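Local structure of putative glutathione S-transferase (Sinorhizobium meliloti, 4MDC) at residues 218-221 / 222-226; 119-122 / 123-127; 126-129 / 130-134. The protein probably transfers glutathione to electrophilic substrates as a homodimeric glutathione S-transferase. All coordinates share one frame; numbering follows the deposited sequence. Where two conformers were deposited one is given.

Contact 1 of 3, residues 218-221 / 222-226; sequences KEWY and QRLKS
Glu219 reaches Arg223 because its CG stands anti to the backbone N (chi1 179°) and its chain then bends at chi2, which turns the carboxylate along the helix toward the next turn. Arg223 answers with a bend at chi3 that brings its guanidinium back. The result is an i to i+4 salt bridge on helix 215-225, in the all-helical C-terminal domain of the glutathione S-transferase fold. The grip is two-pronged and side-on. Arg223 NH2 meets the syn lone pair of Glu219 OE1 at 2.7 Å, nearly straight. Arg223 NE reaches Glu219 OE2 at 2.8 Å, also on the syn side but out of the carboxylate plane. The two flat groups are nearly coplanar, 27° apart. Two bonds to two oxygens probably fix the guanidinium's rotation. Arg223 NH1 is held by the carbonyl of Pro182.

Two neighbouring i to i+4 pairs pack through carbon atoms. Leu224 CD2 sits over one face of the Trp220 indole, toward its rim, and makes a CH-pi contact 3.9 Å from the centroid of the five-membered ring. The indole itself is buried against Leu174 and Ala178 of helix 167-180, and its NE1 bonds to Asp193. Tyr221 lies one residue on. Lys225 CB lies over one face of its phenol ring, and the chain runs on past the rim, with Lys225 CD 3.7 Å from Tyr221 CE2. The ammonium of Lys225 continues to the carbonyls of Tyr247 and Asp249, so the C-terminal tail is tied to this helix. Ordinary helix bonds run underneath, such as Lys225 N to Tyr221 O at 2.7 Å. Over the phenol face the CH-pi contact is made by Lys225 CB, 4.2 Å from the centroid of the Tyr221 ring.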
loop_
_atom_site.group_PDB
_atom_site.type_symbol
_atom_site.label_atom_id
_atom_site.label_comp_id
_atom_site.label_asym_id
_atom_site.label_seq_id
_atom_site.Cartn_x
_atom_site.Cartn_y
_atom_site.Cartn_z
ATOM N N LYS B 218 0.044 25.928 -1.283
ATOM C CA LYS B 218 -0.837 26.608 -2.255
ATOM C C LYS B 218 -0.133 26.965 -3.571
ATOM O O LYS B 218 -0.659 26.717 -4.661
ATOM C CB LYS B 218 -1.445 27.863 -1.642
ATOM C CG LYS B 218 -2.471 28.537 -2.549
ATOM C CD LYS B 218 -3.118 29.757 -1.917
ATOM C CE LYS B 218 -4.142 30.358 -2.873
ATOM N NZ LYS B 218 -4.765 31.583 -2.298
ATOM N N GLU B 219 1.107 27.445 -3.469
ATOM C CA GLU B 219 1.878 27.815 -4.638
ATOM C C GLU B 219 2.159 26.566 -5.477
ATOM O O GLU B 219 2.047 26.576 -6.716
ATOM C CB GLU B 219 3.175 28.541 -4.233
ATOM C CG GLU B 219 4.070 28.957 -5.422
ATOM C CD GLU B 219 4.898 27.818 -6.053
ATOM O OE1 GLU B 219 5.330 26.877 -5.326
ATOM O OE2 GLU B 219 5.154 27.836 -7.302
ATOM N N TRP B 220 2.577 25.485 -4.805
ATOM C CA TRP B 220 2.825 24.216 -5.481
ATOM C C TRP B 220 1.563 23.643 -6.154
ATOM O O TRP B 220 1.591 23.180 -7.343
ATOM C CB TRP B 220 3.515 23.222 -4.497
ATOM C CG TRP B 220 3.455 21.815 -4.974
ATOM C CD1 TRP B 220 4.401 21.128 -5.702
ATOM C CD2 TRP B 220 2.361 20.905 -4.794
ATOM N NE1 TRP B 220 3.944 19.890 -6.022
ATOM C CE2 TRP B 220 2.701 19.712 -5.454
ATOM C CE3 TRP B 220 1.149 20.976 -4.110
ATOM C CZ2 TRP B 220 1.860 18.609 -5.450
ATOM C CZ3 TRP B 220 0.330 19.913 -4.100
ATOM C CH2 TRP B 220 0.637 18.750 -4.816
ATOM N N TYR B 221 0.412 23.694 -5.447
ATOM C CA TYR B 221 -0.819 23.145 -6.000
ATOM C C TYR B 221 -1.343 23.937 -7.197
ATOM O O TYR B 221 -1.869 23.372 -8.162
ATOM C CB TYR B 221 -1.896 23.028 -4.941
ATOM C CG TYR B 221 -3.164 22.378 -5.429
ATOM C CD1 TYR B 221 -3.188 21.061 -5.881
ATOM C CD2 TYR B 221 -4.369 23.093 -5.453
ATOM C CE1 TYR B 221 -4.374 20.457 -6.308
ATOM C CE2 TYR B 221 -5.535 22.488 -5.905
ATOM C CZ TYR B 221 -5.521 21.181 -6.357
ATOM O OH TYR B 221 -6.685 20.559 -6.761
ATOM N N GLN B 222 -1.152 25.237 -7.146
ATOM C CA GLN B 222 -1.521 26.076 -8.267
ATOM C C GLN B 222 -0.774 25.654 -9.531
ATOM O O GLN B 222 -1.373 25.629 -10.601
ATOM C CB GLN B 222 -1.308 27.555 -7.923
ATOM C CG GLN B 222 -2.229 28.475 -8.677
ATOM C CD GLN B 222 -1.611 28.806 -9.996
ATOM O OE1 GLN B 222 -0.381 28.627 -10.177
ATOM N NE2 GLN B 222 -2.420 29.265 -10.936
ATOM N N ARG B 223 0.489 25.257 -9.410
ATOM C CA ARG B 223 1.232 24.715 -10.524
ATOM C C ARG B 223 0.667 23.405 -11.011
ATOM O O ARG B 223 0.566 23.218 -12.226
ATOM C CB ARG B 223 2.724 24.461 -10.212
ATOM C CG ARG B 223 3.622 25.686 -10.123
ATOM C CD ARG B 223 5.067 25.206 -9.859
ATOM N NE ARG B 223 5.420 25.310 -8.444
ATOM C CZ ARG B 223 6.144 24.422 -7.764
ATOM N NH1 ARG B 223 6.570 23.250 -8.332
ATOM N NH2 ARG B 223 6.419 24.666 -6.489
ATOM N N LEU B 224 0.342 22.473 -10.128
ATOM C CA LEU B 224 -0.232 21.205 -10.595
ATOM C C LEU B 224 -1.644 21.387 -11.223
ATOM O O LEU B 224 -1.941 20.816 -12.282
ATOM C CB LEU B 224 -0.362 20.218 -9.484
ATOM C CG LEU B 224 0.877 19.334 -9.216
ATOM C CD1 LEU B 224 1.106 18.322 -10.336
ATOM C CD2 LEU B 224 2.136 20.169 -9.018
ATOM N N LYS B 225 -2.493 22.137 -10.536
ATOM C CA LYS B 225 -3.880 22.275 -10.995
ATOM C C LYS B 225 -4.005 22.993 -12.317
ATOM O O LYS B 225 -5.048 22.874 -12.984
ATOM C CB LYS B 225 -4.807 22.873 -9.900
ATOM C CG LYS B 225 -5.039 24.362 -9.919
ATOM C CD LYS B 225 -5.850 24.841 -8.712
ATOM C CE LYS B 225 -7.328 24.545 -8.888
ATOM N NZ LYS B 225 -8.161 25.429 -8.029
ATOM N N SER B 226 -2.970 23.735 -12.699
ATOM C CA SER B 226 -2.954 24.430 -14.002
ATOM C C SER B 226 -2.463 23.582 -15.159
ATOM O O SER B 226 -2.519 24.008 -16.292
ATOM C CB SER B 226 -2.156 25.722 -13.951
ATOM O OG SER B 226 -0.803 25.484 -13.673
HETATM O O HOH W 1 2.103 28.886 -8.339
#

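Contact 2 of 3, residues 119-122 / 123-127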
loop_
_atom_site.group_PDB
_atom_site.type_symbol
_atom_site.label_atom_id
_atom_site.label_comp_id
_atom_site.label_asym_id
_atom_site.label_seq_id
_atom_site.Cartn_x
_atom_site.Cartn_y
_atom_site.Cartn_z
ATOM N N ARG B 119 8.028 6.634 -2.164
ATOM C CA ARG B 119 7.767 6.905 -0.745
ATOM C C ARG B 119 6.687 8.003 -0.641
ATOM O O ARG B 119 5.741 7.937 0.158
ATOM C CB ARG B 119 9.010 7.394 -0.038
ATOM C CG ARG B 119 8.857 7.621 1.481
ATOM C CD ARG B 119 10.144 8.188 2.119
ATOM N NE ARG B 119 10.329 9.591 1.739
ATOM C CZ ARG B 119 9.653 10.623 2.270
ATOM N NH1 ARG B 119 8.791 10.461 3.257
ATOM N NH2 ARG B 119 9.854 11.839 1.809
ATOM N N LEU B 120 6.839 9.015 -1.477
ATOM C CA LEU B 120 5.823 10.127 -1.497
ATOM C C LEU B 120 4.469 9.714 -2.072
ATOM O O LEU B 120 3.410 10.137 -1.571
ATOM C CB LEU B 120 6.342 11.305 -2.320
ATOM C CG LEU B 120 7.516 11.986 -1.641
ATOM C CD1 LEU B 120 8.240 12.808 -2.702
ATOM C CD2 LEU B 120 7.092 12.825 -0.501
ATOM N N THR B 121 4.471 8.858 -3.098
ATOM C CA THR B 121 3.215 8.288 -3.605
ATOM C C THR B 121 2.469 7.528 -2.491
ATOM O O THR B 121 1.270 7.731 -2.295
ATOM C CB THR B 121 3.486 7.356 -4.818
ATOM O OG1 THR B 121 4.204 8.093 -5.813
ATOM C CG2 THR B 121 2.257 6.821 -5.390
ATOM N N GLU B 122 3.210 6.728 -1.708
ATOM C CA GLU B 122 2.621 5.981 -0.599
ATOM C C GLU B 122 2.163 6.896 0.530
ATOM O O GLU B 122 1.097 6.644 1.136
ATOM C CB GLU B 122 3.607 4.915 -0.086
ATOM C CG GLU B 122 3.744 3.776 -1.120
ATOM C CD GLU B 122 4.710 2.626 -0.692
ATOM O OE1 GLU B 122 5.212 2.653 0.470
ATOM O OE2 GLU B 122 4.789 1.635 -1.483
ATOM N N TRP B 123 2.896 7.976 0.772
ATOM C CA TRP B 123 2.527 8.927 1.810
ATOM C C TRP B 123 1.112 9.452 1.513
ATOM O O TRP B 123 0.221 9.419 2.364
ATOM C CB TRP B 123 3.527 10.093 1.905
ATOM C CG TRP B 123 3.176 11.027 3.027
ATOM C CD1 TRP B 123 2.229 12.034 2.976
ATOM C CD2 TRP B 123 3.629 11.000 4.389
ATOM N NE1 TRP B 123 2.130 12.633 4.177
ATOM C CE2 TRP B 123 3.014 12.069 5.058
ATOM C CE3 TRP B 123 4.611 10.253 5.076
ATOM C CZ2 TRP B 123 3.211 12.349 6.426
ATOM C CZ3 TRP B 123 4.820 10.558 6.434
ATOM C CH2 TRP B 123 4.125 11.585 7.093
ATOM N N PHE B 124 0.959 9.965 0.327
ATOM C CA PHE B 124 -0.327 10.624 -0.035
ATOM C C PHE B 124 -1.443 9.629 -0.320
ATOM O O PHE B 124 -2.619 9.896 0.044
ATOM C CB PHE B 124 -0.095 11.666 -1.110
ATOM C CG PHE B 124 0.658 12.837 -0.620
ATOM C CD1 PHE B 124 0.025 13.828 0.149
ATOM C CD2 PHE B 124 2.029 12.897 -0.785
ATOM C CE1 PHE B 124 0.775 14.846 0.716
ATOM C CE2 PHE B 124 2.750 13.943 -0.286
ATOM C CZ PHE B 124 2.147 14.923 0.456
ATOM N N LEU B 125 -1.147 8.488 -0.922
ATOM C CA LEU B 125 -2.208 7.548 -1.291
ATOM C C LEU B 125 -2.492 6.418 -0.308
ATOM O O LEU B 125 -3.568 5.771 -0.392
ATOM C CB LEU B 125 -1.917 6.938 -2.664
ATOM C CG LEU B 125 -1.866 7.991 -3.783
ATOM C CD1 LEU B 125 -1.582 7.304 -5.076
ATOM C CD2 LEU B 125 -3.109 8.891 -3.912
ATOM N N GLN B 126 -1.619 6.257 0.683
ATOM C CA GLN B 126 -1.870 5.329 1.743
ATOM C C GLN B 126 -1.969 6.005 3.106
ATOM O O GLN B 126 -2.944 5.766 3.812
ATOM C CB GLN B 126 -0.763 4.234 1.786
ATOM C CG GLN B 126 -0.706 3.482 0.489
ATOM C CD GLN B 126 0.403 2.399 0.485
ATOM O OE1 GLN B 126 1.054 2.101 1.497
ATOM N NE2 GLN B 126 0.590 1.815 -0.673
ATOM N N LYS B 127 -0.916 6.712 3.544
ATOM C CA LYS B 127 -0.962 7.319 4.878
ATOM C C LYS B 127 -2.056 8.397 4.988
ATOM O O LYS B 127 -2.932 8.312 5.846
ATOM C CB LYS B 127 0.377 7.867 5.304
ATOM C CG LYS B 127 0.354 8.345 6.757
ATOM C CD LYS B 127 1.709 8.750 7.275
ATOM C CE LYS B 127 1.680 9.497 8.565
ATOM N NZ LYS B 127 0.852 8.891 9.623
HETATM O O HOH W 2 2.523 0.777 -2.454
HETATM O O HOH W 3 3.941 0.731 2.056
#
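Glu122 and Gln126 lie side by side on helix 111-145, one turn apart, where the long helix of the C-terminal domain widens into a pi-type turn. Backbone bonds come first. The carbonyl of Glu122 accepts twice, from Gln126 N at 2.8 Å and from Lys127 N at 3.1 Å. The second donor, five residues on, marks the wider turn. Before it the bonding is regular, as in Leu125 N to Thr121 O.

Water links the polar ends. Both chains run extended beyond CG and point the same way, with carboxylate and amide planes 18° apart. One water donates to Glu122 OE2 at 2.6 Å and weakly accepts from Gln126 NE2. The other lies near Glu122 OE1 and Gln126 OE1. An alanine here in place of Gln126 is likely to cost the waters on the Glu122 carboxylate their amide partner and to open a gap where Gln126 packs on Gln126 of the second subunit.

Carbon contacts turn to the neighbouring helices. Thr121 CG2 lies 3.9 Å from Leu125 CD1, and both residues touch Phe37 of helix 33-44 and Ala195 of helix 191-205. Leu120 and Phe124 face helix 167-180. One contact is of another kind: the edge of the Phe124 ring meets a carbonyl, Phe124 CD2 lying 3.2 Å from Leu120 O.

Contact 3 of 3, residues 126-129 / 130-134; sequences QKME and ADVTR
Lys127 and Asp131 approach obliquely across one turn of helix 111-145. Lys127 bends only at its last torsion (chi4 48°), which swings NZ into a salt bridge with Asp131 OD2, on its syn lone pair, at 3.2 Å. A water closes a second path. It accepts from Lys127 NZ and donates to Asp131 OD1, each at 2.6 Å. His170 of helix 167-180 also bonds to Asp131 OD2, so this carboxylate joins two helices.

Glu129 crosses both Thr133 and Arg134 at about a right angle. Its carboxylate is spread over two water bridges. One water donates to Glu129 OE1 and accepts from Thr133 OG1 at 2.9 Å. Another links Glu129 OE2 with Arg134 NH2, two charged groups 4.6 Å apart and too far for direct pairing. Their planes stand 60° apart. The Arg134 guanidinium lays one face over the Glu129 carbonyl.

Selenomethionine Met128 packs on Leu203 of helix 191-205 and on His170. Its carbonyl accepts from Val132 N at 2.9 Å and from Thr133 N at 3.1 Å. Arg134 N likewise bonds five residues back, to Glu129 O. Paired i+4 and i+5 donors of this kind are characteristic of a pi-type widening within an alpha helix.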
loop_
_atom_site.group_PDB
_atom_site.type_symbol
_atom_site.label_atom_id
_atom_site.label_comp_id
_atom_site.label_asym_id
_atom_site.label_seq_id
_atom_site.Cartn_x
_atom_site.Cartn_y
_atom_site.Cartn_z
ATOM N N GLN B 126 -1.619 6.257 0.683
ATOM C CA GLN B 126 -1.870 5.329 1.743
ATOM C C GLN B 126 -1.969 6.005 3.106
ATOM O O GLN B 126 -2.944 5.766 3.812
ATOM C CB GLN B 126 -0.763 4.234 1.786
ATOM C CG GLN B 126 -0.706 3.482 0.489
ATOM C CD GLN B 126 0.403 2.399 0.485
ATOM O OE1 GLN B 126 1.054 2.101 1.497
ATOM N NE2 GLN B 126 0.590 1.815 -0.673
ATOM N N LYS B 127 -0.916 6.712 3.544
ATOM C CA LYS B 127 -0.962 7.319 4.878
ATOM C C LYS B 127 -2.056 8.397 4.988
ATOM O O LYS B 127 -2.932 8.312 5.846
ATOM C CB LYS B 127 0.377 7.867 5.304
ATOM C CG LYS B 127 0.354 8.345 6.757
ATOM C CD LYS B 127 1.709 8.750 7.275
ATOM C CE LYS B 127 1.680 9.497 8.565
ATOM N NZ LYS B 127 0.852 8.891 9.623
HETATM N N MSE B 128 -1.989 9.437 4.160
HETATM C CA MSE B 128 -3.000 10.499 4.181
HETATM C C MSE B 128 -4.372 9.915 3.889
HETATM O O MSE B 128 -5.406 10.389 4.406
HETATM C CB MSE B 128 -2.707 11.632 3.202
HETATM C CG MSE B 128 -3.577 12.874 3.515
HETATM SE SE MSE B 128 -3.160 14.303 2.221
HETATM C CE MSE B 128 -4.409 15.614 2.995
ATOM N N GLU B 129 -4.409 8.892 3.058
ATOM C CA GLU B 129 -5.710 8.279 2.706
ATOM C C GLU B 129 -6.395 7.641 3.942
ATOM O O GLU B 129 -7.568 7.838 4.206
ATOM C CB GLU B 129 -5.441 7.262 1.613
ATOM C CG GLU B 129 -6.634 6.494 1.140
ATOM C CD GLU B 129 -7.520 7.299 0.167
ATOM O OE1 GLU B 129 -7.175 8.466 -0.182
ATOM O OE2 GLU B 129 -8.560 6.733 -0.284
ATOM N N ALA B 130 -5.591 6.960 4.749
ATOM C CA ALA B 130 -6.097 6.343 5.985
ATOM C C ALA B 130 -6.377 7.345 7.078
ATOM O O ALA B 130 -7.413 7.234 7.786
ATOM C CB ALA B 130 -5.122 5.292 6.518
ATOM N N ASP B 131 -5.506 8.350 7.195
ATOM C CA ASP B 131 -5.584 9.310 8.305
ATOM C C ASP B 131 -6.717 10.289 8.067
ATOM O O ASP B 131 -7.339 10.769 8.984
ATOM C CB ASP B 131 -4.330 10.188 8.391
ATOM C CG ASP B 131 -3.122 9.464 8.950
ATOM O OD1 ASP B 131 -3.298 8.338 9.450
ATOM O OD2 ASP B 131 -2.021 10.054 8.859
ATOM N N VAL B 132 -6.967 10.585 6.806
ATOM C CA VAL B 132 -7.899 11.676 6.439
ATOM C C VAL B 132 -8.937 11.295 5.354
ATOM O O VAL B 132 -10.155 11.300 5.600
ATOM C CB VAL B 132 -7.142 12.895 5.898
ATOM C CG1 VAL B 132 -8.135 14.011 5.476
ATOM C CG2 VAL B 132 -6.177 13.462 6.922
ATOM N N THR B 133 -8.467 10.980 4.150
ATOM C CA THR B 133 -9.320 11.120 2.991
ATOM C C THR B 133 -10.375 10.047 2.910
ATOM O O THR B 133 -11.566 10.324 2.656
ATOM C CB THR B 133 -8.465 11.161 1.711
ATOM O OG1 THR B 133 -7.309 11.997 1.904
ATOM C CG2 THR B 133 -9.262 11.788 0.593
ATOM N N ARG B 134 -9.990 8.793 3.090
ATOM C CA ARG B 134 -10.982 7.705 3.023
ATOM C C ARG B 134 -12.140 7.834 4.058
ATOM O O ARG B 134 -13.337 7.831 3.670
ATOM C CB ARG B 134 -10.285 6.335 3.138
ATOM C CG ARG B 134 -11.267 5.185 3.230
ATOM C CD ARG B 134 -10.618 3.820 3.060
ATOM N NE ARG B 134 -9.662 3.473 4.133
ATOM C CZ ARG B 134 -8.325 3.344 4.014
ATOM N NH1 ARG B 134 -7.629 3.004 5.092
ATOM N NH2 ARG B 134 -7.670 3.577 2.879
HETATM O O HOH W 4 -4.445 3.426 3.367
HETATM O O HOH W 5 -1.065 7.122 10.067
HETATM O O HOH W 6 -5.389 10.547 0.307
HETATM O O HOH W 7 -8.906 4.180 0.066
#

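In the fold
From the N terminus, contact 2 (119-122 / 123-127) comes first and contact 3 (126-129 / 130-134) follows directly on the same helix, 111-145. They share Gln126 and Lys127, and their centres are 9 Å apart. Contact 1 (218-221 / 222-226) comes much later, on helix 215-225. None of the three closes a loop. Contact 3 begins on the residues where contact 2 ends, and contact 1 follows in series. None nests or crosses. Contacts 2 and 3 both touch the second subunit and both pack on helices 33-44, 167-180 and 191-205. Contact 1 also reaches helices 167-180 and 191-205, so these two helices are common neighbours of contact 1 and of helix 111-145. Its nearest atoms are about 7 Å from contact 2.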